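Local structure of anopheles gambiae adenosine kinase (Anopheles gambiae, 3LOO) at residues Lys274-Ile279 against Leu288-Thr293; Met209-Ala214 against Glu239-Ala244; Gly321-Gln326 against Val335-Gly340. The protein probably phosphorylates adenosine to AMP as an adenosine kinase of the pfkB (ribokinase-like) family, and here holds bis(adenosine)-5'-tetraphosphate and magnesium in its active-site cleft. One frame throughout, in Å; residues are numbered along the deposited sequence.

Interaction 1: Lys274-Ile279 against Leu288-Thr293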
loop_
_atom_site.group_PDB
_atom_site.type_symbol
_atom_site.label_atom_id
_atom_site.label_comp_id
_atom_site.label_asym_id
_atom_site.label_seq_id
_atom_site.Cartn_x
_atom_site.Cartn_y
_atom_site.Cartn_z
ATOM N N LYS A 274 -15.764 15.449 -0.397
ATOM C CA LYS A 274 -15.488 15.246 -1.810
ATOM C C LYS A 274 -14.280 14.312 -2.006
ATOM O O LYS A 274 -13.236 14.486 -1.365
ATOM C CB LYS A 274 -15.181 16.586 -2.480
ATOM C CG LYS A 274 -16.347 17.602 -2.397
ATOM C CD LYS A 274 -16.149 18.704 -3.374
ATOM C CE LYS A 274 -17.460 19.125 -4.030
ATOM N NZ LYS A 274 -17.819 20.504 -3.605
ATOM N N ARG A 275 -14.430 13.343 -2.909
ATOM C CA ARG A 275 -13.350 12.389 -3.177
ATOM C C ARG A 275 -12.128 13.076 -3.749
ATOM O O ARG A 275 -12.221 13.983 -4.584
ATOM C CB ARG A 275 -13.796 11.293 -4.146
ATOM C CG ARG A 275 -12.744 10.193 -4.386
ATOM C CD ARG A 275 -13.318 9.066 -5.273
ATOM N NE ARG A 275 -14.484 8.375 -4.695
ATOM C CZ ARG A 275 -15.743 8.518 -5.120
ATOM N NH1 ARG A 275 -16.051 9.384 -6.079
ATOM N NH2 ARG A 275 -16.714 7.793 -4.578
ATOM N N ILE A 276 -10.990 12.586 -3.294
ATOM C CA ILE A 276 -9.653 12.963 -3.780
ATOM C C ILE A 276 -9.046 11.759 -4.501
ATOM O O ILE A 276 -9.143 10.618 -4.006
ATOM C CB ILE A 276 -8.760 13.333 -2.571
ATOM C CG1 ILE A 276 -9.348 14.566 -1.902
ATOM C CG2 ILE A 276 -7.384 13.681 -3.016
ATOM C CD1 ILE A 276 -9.472 15.703 -2.843
ATOM N N VAL A 277 -8.480 11.993 -5.682
ATOM C CA VAL A 277 -7.693 10.964 -6.370
ATOM C C VAL A 277 -6.266 11.500 -6.528
ATOM O O VAL A 277 -6.082 12.622 -6.992
ATOM C CB VAL A 277 -8.321 10.581 -7.730
ATOM C CG1 VAL A 277 -7.482 9.499 -8.432
ATOM C CG2 VAL A 277 -9.796 10.137 -7.539
ATOM N N ILE A 278 -5.278 10.715 -6.113
ATOM C CA ILE A 278 -3.839 11.125 -6.202
ATOM C C ILE A 278 -3.072 10.131 -7.079
ATOM O O ILE A 278 -3.072 8.932 -6.781
ATOM C CB ILE A 278 -3.201 11.288 -4.794
ATOM C CG1 ILE A 278 -3.871 12.467 -4.061
ATOM C CG2 ILE A 278 -1.687 11.543 -4.881
ATOM C CD1 ILE A 278 -3.591 12.507 -2.547
ATOM N N ILE A 279 -2.453 10.615 -8.154
ATOM C CA ILE A 279 -1.729 9.751 -9.094
ATOM C C ILE A 279 -0.276 10.139 -9.122
ATOM O O ILE A 279 0.051 11.290 -9.458
ATOM C CB ILE A 279 -2.330 9.827 -10.513
ATOM C CG1 ILE A 279 -3.812 9.411 -10.429
ATOM C CG2 ILE A 279 -1.544 8.901 -11.486
ATOM C CD1 ILE A 279 -4.597 9.713 -11.637
ATOM N N LEU A 288 -3.037 15.734 -8.294
ATOM C CA LEU A 288 -4.137 15.777 -7.339
ATOM C C LEU A 288 -5.410 16.136 -8.072
ATOM O O LEU A 288 -5.498 17.211 -8.714
ATOM C CB LEU A 288 -3.879 16.825 -6.222
ATOM C CG LEU A 288 -5.094 17.254 -5.368
ATOM C CD1 LEU A 288 -5.682 16.084 -4.602
ATOM C CD2 LEU A 288 -4.700 18.393 -4.393
ATOM N N ILE A 289 -6.404 15.269 -7.947
ATOM C CA ILE A 289 -7.713 15.520 -8.508
ATOM C C ILE A 289 -8.747 15.527 -7.392
ATOM O O ILE A 289 -8.810 14.571 -6.607
ATOM C CB ILE A 289 -8.111 14.437 -9.571
ATOM C CG1 ILE A 289 -7.016 14.269 -10.643
ATOM C CG2 ILE A 289 -9.466 14.787 -10.221
ATOM C CD1 ILE A 289 -6.038 13.083 -10.416
ATOM N N GLU A 290 -9.544 16.598 -7.320
ATOM C CA GLU A 290 -10.637 16.682 -6.374
ATOM C C GLU A 290 -11.949 16.708 -7.102
ATOM O O GLU A 290 -12.115 17.466 -8.054
ATOM C CB GLU A 290 -10.558 17.955 -5.499
ATOM C CG GLU A 290 -11.665 17.959 -4.399
ATOM C CD GLU A 290 -11.695 19.233 -3.547
ATOM O OE1 GLU A 290 -11.983 20.333 -4.086
ATOM O OE2 GLU A 290 -11.452 19.118 -2.331
ATOM N N ALA A 291 -12.902 15.922 -6.624
ATOM C CA ALA A 291 -14.233 15.956 -7.196
ATOM C C ALA A 291 -14.763 17.399 -7.149
ATOM O O ALA A 291 -14.453 18.165 -6.216
ATOM C CB ALA A 291 -15.145 15.029 -6.442
ATOM N N GLY A 292 -15.520 17.780 -8.163
ATOM C CA GLY A 292 -16.157 19.094 -8.171
ATOM C C GLY A 292 -15.271 20.212 -8.703
ATOM O O GLY A 292 -15.592 21.394 -8.529
ATOM N N THR A 293 -14.134 19.855 -9.305
ATOM C CA THR A 293 -13.271 20.842 -9.970
ATOM C C THR A 293 -12.896 20.249 -11.316
ATOM O O THR A 293 -13.054 19.063 -11.517
ATOM C CB THR A 293 -11.984 21.187 -9.179
ATOM O OG1 THR A 293 -10.933 20.270 -9.524
ATOM C CG2 THR A 293 -12.224 21.197 -7.654
#

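Interaction 2: Met209-Ala214 against Glu239-Ala244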
loop_
_atom_site.group_PDB
_atom_site.type_symbol
_atom_site.label_atom_id
_atom_site.label_comp_id
_atom_site.label_asym_id
_atom_site.label_seq_id
_atom_site.Cartn_x
_atom_site.Cartn_y
_atom_site.Cartn_z
ATOM N N MET A 209 -9.554 5.176 2.822
ATOM C CA MET A 209 -8.593 5.465 1.789
ATOM C C MET A 209 -8.060 4.118 1.281
ATOM O O MET A 209 -7.996 3.125 2.026
ATOM C CB MET A 209 -7.465 6.349 2.347
ATOM C CG MET A 209 -7.994 7.678 2.989
ATOM S SD MET A 209 -6.729 8.583 3.859
ATOM C CE MET A 209 -6.785 7.720 5.433
ATOM N N MET A 210 -7.672 4.086 0.016
ATOM C CA MET A 210 -7.134 2.845 -0.545
ATOM C C MET A 210 -6.175 3.130 -1.680
ATOM O O MET A 210 -6.068 4.246 -2.163
ATOM C CB MET A 210 -8.248 1.871 -0.969
ATOM C CG MET A 210 -9.199 2.373 -2.065
ATOM S SD MET A 210 -10.054 1.026 -2.966
ATOM C CE MET A 210 -8.707 0.460 -4.032
ATOM N N ASN A 211 -5.467 2.089 -2.088
ATOM C CA ASN A 211 -4.467 2.222 -3.115
ATOM C C ASN A 211 -4.867 1.272 -4.241
ATOM O O ASN A 211 -5.354 0.152 -3.957
ATOM C CB ASN A 211 -3.143 1.751 -2.545
ATOM C CG ASN A 211 -1.982 2.307 -3.276
ATOM O OD1 ASN A 211 -1.786 2.027 -4.466
ATOM N ND2 ASN A 211 -1.199 3.149 -2.584
ATOM N N LEU A 212 -4.596 1.658 -5.492
ATOM C CA LEU A 212 -4.838 0.712 -6.582
ATOM C C LEU A 212 -3.889 -0.467 -6.539
ATOM O O LEU A 212 -4.234 -1.546 -7.021
ATOM C CB LEU A 212 -4.866 1.394 -7.944
ATOM C CG LEU A 212 -6.034 2.342 -8.208
ATOM C CD1 LEU A 212 -5.759 3.128 -9.490
ATOM C CD2 LEU A 212 -7.417 1.548 -8.221
ATOM N N SER A 213 -2.699 -0.247 -5.970
ATOM C CA SER A 213 -1.662 -1.276 -5.716
ATOM C C SER A 213 -0.900 -1.839 -6.921
ATOM O O SER A 213 0.333 -1.895 -6.902
ATOM C CB SER A 213 -2.221 -2.423 -4.875
ATOM O OG SER A 213 -2.539 -1.965 -3.567
ATOM N N ALA A 214 -1.621 -2.298 -7.939
ATOM C CA ALA A 214 -0.975 -2.910 -9.116
ATOM C C ALA A 214 -2.004 -3.057 -10.215
ATOM O O ALA A 214 -3.192 -3.230 -9.921
ATOM C CB ALA A 214 -0.396 -4.312 -8.782
ATOM N N GLU A 239 0.626 5.770 -12.387
ATOM C CA GLU A 239 0.055 6.064 -13.698
ATOM C C GLU A 239 -0.401 4.781 -14.401
ATOM O O GLU A 239 -1.417 4.768 -15.067
ATOM C CB GLU A 239 1.064 6.837 -14.551
ATOM C CG GLU A 239 2.159 6.008 -15.167
ATOM C CD GLU A 239 3.457 6.173 -14.429
ATOM O OE1 GLU A 239 3.546 5.783 -13.238
ATOM O OE2 GLU A 239 4.394 6.739 -15.049
ATOM N N THR A 240 0.330 3.697 -14.178
ATOM C CA THR A 240 0.115 2.438 -14.865
ATOM C C THR A 240 -1.146 1.794 -14.301
ATOM O O THR A 240 -1.889 1.196 -15.031
ATOM C CB THR A 240 1.369 1.534 -14.711
ATOM O OG1 THR A 240 2.499 2.206 -15.311
ATOM C CG2 THR A 240 1.165 0.185 -15.389
ATOM N N GLU A 241 -1.423 2.010 -13.013
ATOM C CA GLU A 241 -2.612 1.478 -12.362
ATOM C C GLU A 241 -3.831 2.259 -12.755
ATOM O O GLU A 241 -4.923 1.690 -12.934
ATOM C CB GLU A 241 -2.417 1.512 -10.824
ATOM C CG GLU A 241 -1.436 0.420 -10.369
ATOM C CD GLU A 241 -0.494 0.824 -9.229
ATOM O OE1 GLU A 241 -0.787 1.745 -8.425
ATOM O OE2 GLU A 241 0.562 0.162 -9.119
ATOM N N ALA A 242 -3.669 3.573 -12.871
ATOM C CA ALA A 242 -4.749 4.422 -13.351
ATOM C C ALA A 242 -5.201 4.058 -14.808
ATOM O O ALA A 242 -6.410 3.947 -15.102
ATOM C CB ALA A 242 -4.370 5.908 -13.216
ATOM N N ILE A 243 -4.233 3.882 -15.693
ATOM C CA ILE A 243 -4.498 3.390 -17.082
ATOM C C ILE A 243 -5.135 1.995 -17.081
ATOM O O ILE A 243 -6.148 1.762 -17.754
ATOM C CB ILE A 243 -3.199 3.473 -17.927
ATOM C CG1 ILE A 243 -2.868 4.952 -18.115
ATOM C CG2 ILE A 243 -3.297 2.645 -19.275
ATOM C CD1 ILE A 243 -1.390 5.241 -18.541
ATOM N N ALA A 244 -4.597 1.083 -16.266
ATOM C CA ALA A 244 -5.188 -0.222 -16.131
ATOM C C ALA A 244 -6.659 -0.130 -15.686
ATOM O O ALA A 244 -7.536 -0.828 -16.231
ATOM C CB ALA A 244 -4.339 -1.088 -15.148
HETATM O O HOH W 1 0.556 2.135 -6.182
#

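Interaction 3: Gly321-Gln326 against Val335-Gly340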
loop_
_atom_site.group_PDB
_atom_site.type_symbol
_atom_site.label_atom_id
_atom_site.label_comp_id
_atom_site.label_asym_id
_atom_site.label_seq_id
_atom_site.Cartn_x
_atom_site.Cartn_y
_atom_site.Cartn_z
ATOM N N GLY A 321 2.757 6.878 3.200
ATOM C CA GLY A 321 3.117 7.107 4.619
ATOM C C GLY A 321 3.322 8.596 4.955
ATOM O O GLY A 321 2.854 9.046 5.977
ATOM N N GLY A 322 4.029 9.338 4.104
ATOM C CA GLY A 322 4.281 10.775 4.310
ATOM C C GLY A 322 2.965 11.546 4.306
ATOM O O GLY A 322 2.725 12.405 5.160
ATOM N N PHE A 323 2.117 11.236 3.324
ATOM C CA PHE A 323 0.777 11.821 3.201
ATOM C C PHE A 323 -0.048 11.599 4.465
ATOM O O PHE A 323 -0.673 12.556 5.002
ATOM C CB PHE A 323 0.039 11.233 1.976
ATOM C CG PHE A 323 -1.372 11.771 1.777
ATOM C CD1 PHE A 323 -1.620 12.770 0.825
ATOM C CD2 PHE A 323 -2.433 11.282 2.519
ATOM C CE1 PHE A 323 -2.910 13.286 0.625
ATOM C CE2 PHE A 323 -3.727 11.770 2.317
ATOM C CZ PHE A 323 -3.972 12.780 1.368
ATOM N N LEU A 324 -0.067 10.358 4.940
ATOM C CA LEU A 324 -0.896 9.984 6.118
ATOM C C LEU A 324 -0.340 10.652 7.400
ATOM O O LEU A 324 -1.101 11.015 8.281
ATOM C CB LEU A 324 -0.926 8.460 6.321
ATOM C CG LEU A 324 -1.770 7.641 5.319
ATOM C CD1 LEU A 324 -1.493 6.186 5.524
ATOM C CD2 LEU A 324 -3.258 7.912 5.544
ATOM N N ALA A 325 0.981 10.773 7.513
ATOM C CA ALA A 325 1.566 11.450 8.682
ATOM C C ALA A 325 1.039 12.901 8.824
ATOM O O ALA A 325 0.838 13.410 9.950
ATOM C CB ALA A 325 3.075 11.430 8.592
ATOM N N GLN A 326 0.853 13.586 7.696
ATOM C CA GLN A 326 0.361 14.959 7.739
ATOM C C GLN A 326 -1.138 15.014 7.889
ATOM O O GLN A 326 -1.654 15.939 8.514
ATOM C CB GLN A 326 0.818 15.773 6.529
ATOM C CG GLN A 326 2.335 15.898 6.461
ATOM C CD GLN A 326 2.968 16.339 7.792
ATOM O OE1 GLN A 326 2.401 17.137 8.536
ATOM N NE2 GLN A 326 4.151 15.819 8.085
ATOM N N VAL A 335 0.128 20.108 1.813
ATOM C CA VAL A 335 1.165 19.723 2.757
ATOM C C VAL A 335 1.256 18.179 2.858
ATOM O O VAL A 335 2.330 17.635 2.999
ATOM C CB VAL A 335 0.910 20.361 4.167
ATOM C CG1 VAL A 335 1.889 19.795 5.245
ATOM C CG2 VAL A 335 1.024 21.909 4.060
ATOM N N CYS A 336 0.126 17.494 2.829
ATOM C CA CYS A 336 0.150 16.014 2.872
ATOM C C CYS A 336 0.938 15.473 1.702
ATOM O O CYS A 336 1.765 14.591 1.877
ATOM C CB CYS A 336 -1.261 15.448 2.888
ATOM S SG CYS A 336 -2.132 15.931 4.396
ATOM N N ILE A 337 0.710 16.041 0.521
ATOM C CA ILE A 337 1.376 15.552 -0.696
ATOM C C ILE A 337 2.875 15.889 -0.709
ATOM O O ILE A 337 3.703 15.055 -1.114
ATOM C CB ILE A 337 0.662 16.041 -1.972
ATOM C CG1 ILE A 337 -0.713 15.358 -2.057
ATOM C CG2 ILE A 337 1.570 15.826 -3.276
ATOM C CD1 ILE A 337 -1.674 15.953 -3.093
ATOM N N LYS A 338 3.219 17.110 -0.279
ATOM C CA LYS A 338 4.645 17.509 -0.211
ATOM C C LYS A 338 5.395 16.614 0.781
ATOM O O LYS A 338 6.512 16.184 0.508
ATOM C CB LYS A 338 4.797 18.993 0.158
ATOM C CG LYS A 338 4.349 19.964 -0.930
ATOM C CD LYS A 338 4.118 21.376 -0.378
ATOM C CE LYS A 338 4.124 22.404 -1.499
ATOM N NZ LYS A 338 3.489 23.694 -1.063
ATOM N N CYS A 339 4.791 16.299 1.922
ATOM C CA CYS A 339 5.434 15.336 2.829
ATOM C C CYS A 339 5.609 13.954 2.183
ATOM O O CYS A 339 6.627 13.295 2.389
ATOM C CB CYS A 339 4.679 15.224 4.151
ATOM S SG CYS A 339 5.543 14.199 5.381
ATOM N N GLY A 340 4.606 13.520 1.409
ATOM C CA GLY A 340 4.674 12.263 0.644
ATOM C C GLY A 340 5.858 12.248 -0.302
ATOM O O GLY A 340 6.628 11.290 -0.351
#

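Interaction 1: Lys274-Ile279 against Leu288-Thr293
Ile-276 lays its CG2 methyl against CD1 of Leu-288 at 3.3 Å, tighter than usual for two carbons, while its other branch ends with CD1 3.5 Å from CG of Glu-290. The two branches thus reach alternate residues of the facing strand, Leu-288 and Glu-290, which share its face. On Leu-288, CG lies opposite the backbone N (chi1 164°), which turns CD1 back across the strand gap to meet both Ile-276 and, 4.1 Å away, CG1 of Ile-278. On the other face of the sheet Val-277 sits beside Ile-289, and the methyl end of Ile-289 reaches on to CD1 of Ile-279. The valine and isoleucines suit the extended backbone and, with Leu-288, give both faces hydrocarbon for the helices: helix 256-264 packs on Val-277 and Ile-289, helix 333-350 on Ile-278 and Leu-288, and helix 315-328 on Ile-278.

Between the faces the backbones are laced antiparallel. Val-277 and Ile-289 form a hydrogen-bonded pair, N of Val-277 to O of Ile-289 and N of Ile-289 to O of Val-277 each at 2.8 Å. A third bond, from N of Ala-291 to O of Arg-275 (2.9 Å), is almost straight at 173°. There the chain leaves the strand in a type II turn, Glu-290 to Thr-293, with Gly-292 taking the positive phi this turn needs. Lys-274 runs its CD alongside O of Ala-291 (3.4 Å) toward solvent, whereas Arg-275 turns its guanidinium away to backbone carbonyls including those of Leu-266 and Val-232. This is a beta hairpin joined to the parallel strands of the central mixed sheet in a ribokinase-like fold.

Interaction 2: Met209-Ala214 against Glu239-Ala244
Glu-241 swings its CG beside the backbone N (chi1 -74°) and is turned about CB-CG (chi2 142°), and these rotations carry the carboxylate from helix 239-248 over the Ser-213 to Ala-214 peptide. Asn-211, whose amide carbon lies opposite its own backbone N (chi1 -158°), brings OD1 round to the same place. The two oxygens do not meet directly: a water donates to OD1 of Asn-211 at 2.9 Å and to OE1 of Glu-241 at 2.6 Å, so it bridges strand end and helix. The same OD1 also accepts from N of Ser-213 at 2.9 Å, closing an Asx turn. Asparagine suits this place because its amide oxygen serves the turn and the water together, while ND2 is held by the hydroxyl of Tyr-181.

Alongside the polar groups lies a small apolar contact, CB of Leu-212 on CB of Glu-241 at 3.8 Å; CD1 of Leu-212 lies against the helix backbone. The glutamate stem is further bounded by Ala-214, whose small side chain points away and lets CG of Glu-241 come within 3.6 Å of its CA. Ser-213 is the centre of a classic gamma turn, closed by N of Ala-214 to O of Leu-212, and its carbonyl O lies 3.0 Å from OE2 of Glu-241; these are two acceptors, and their approach is no hydrogen bond.

Glu-241 closes the sequence Asn-238 to Glu-241, an NxxE signature of pfkB kinases, in which Asn-238 OD1 accepts from the backbone N of Glu-241. The side chain of Glu-241 lies about 4 Å from magnesium. Such a gathering of oxygens is consistent with a water-mediated metal site, the cation probably offsetting oxygens that would otherwise repel.

Interaction 3: Gly321-Gln326 against Val335-Gly340
Cys-336 O is approached from two helices at once. Within its own helix it accepts from N of Gly-340 at 3.1 Å, and from the facing helix the CA of Phe-323 comes to 3.2 Å in a CA-H...O contact with an angle of 149° at the hydrogen. So close an approach needs little between the backbones, and glycine supplies that: Gly-322 and Gly-340 stand with their CA atoms 4.0 Å apart. Gly-322, with hydrogen alone on that side, meets O of Cys-339 and CA of Gly-340 directly. The two helix axes accordingly come within 6.8 Å of each other, running roughly antiparallel at 142°.

Phe-323 sends its ring out beside the facing helix, CG opposite the backbone N (chi1 179°). CB of Cys-336 lies over one face, 3.7 Å from the ring centroid, in a CH-pi contact; SG stands above the same ring at 4.7 Å, a more distant sulfur-aromatic contact. At the ring edge, in plane, is CG1 of Ile-337, the two side chains pointing the same way toward Ile-278 of the sheet. On the other flank the aliphatic part of Gln-326 fits between two cysteines, its CB 3.6 Å from SG of Cys-336 and its CG 3.4 Å from CB of Cys-339. Cysteine is compact enough for both sites, and its polarisable sulfur tolerates carbon, ring and carbonyl neighbours. Ile-93 of helix 82-94 packs on Gln-326 and Cys-339.

Close backbone packing, weak C-H donors and soft sulfur hold these buried helices together, and the clear backbone bonds lie within each helix; the adhesion is therefore probably mainly dispersive.

The three contacts belong to one layered domain. Interaction 1 is partly buried, its turn end reaching solvent; interactions 2 and 3 are buried, and interaction 2 lies nearest the bound ligand and magnesium. Interactions 1 and 2 reach the same sheet and meet where Ile-279 packs on Ala-242. Helices of interaction 3 cover one face of that sheet: Phe-323 and Ile-337 rest on Ile-278, and Leu-324 on Met-209. Chemistry follows place. Main-chain hydrogen bonds zip the hairpin, a water and a carboxylate join strand end to helix beside the active site, and glycine, cysteine and aromatic contacts bring the helices close, largely through carbon and sulfur.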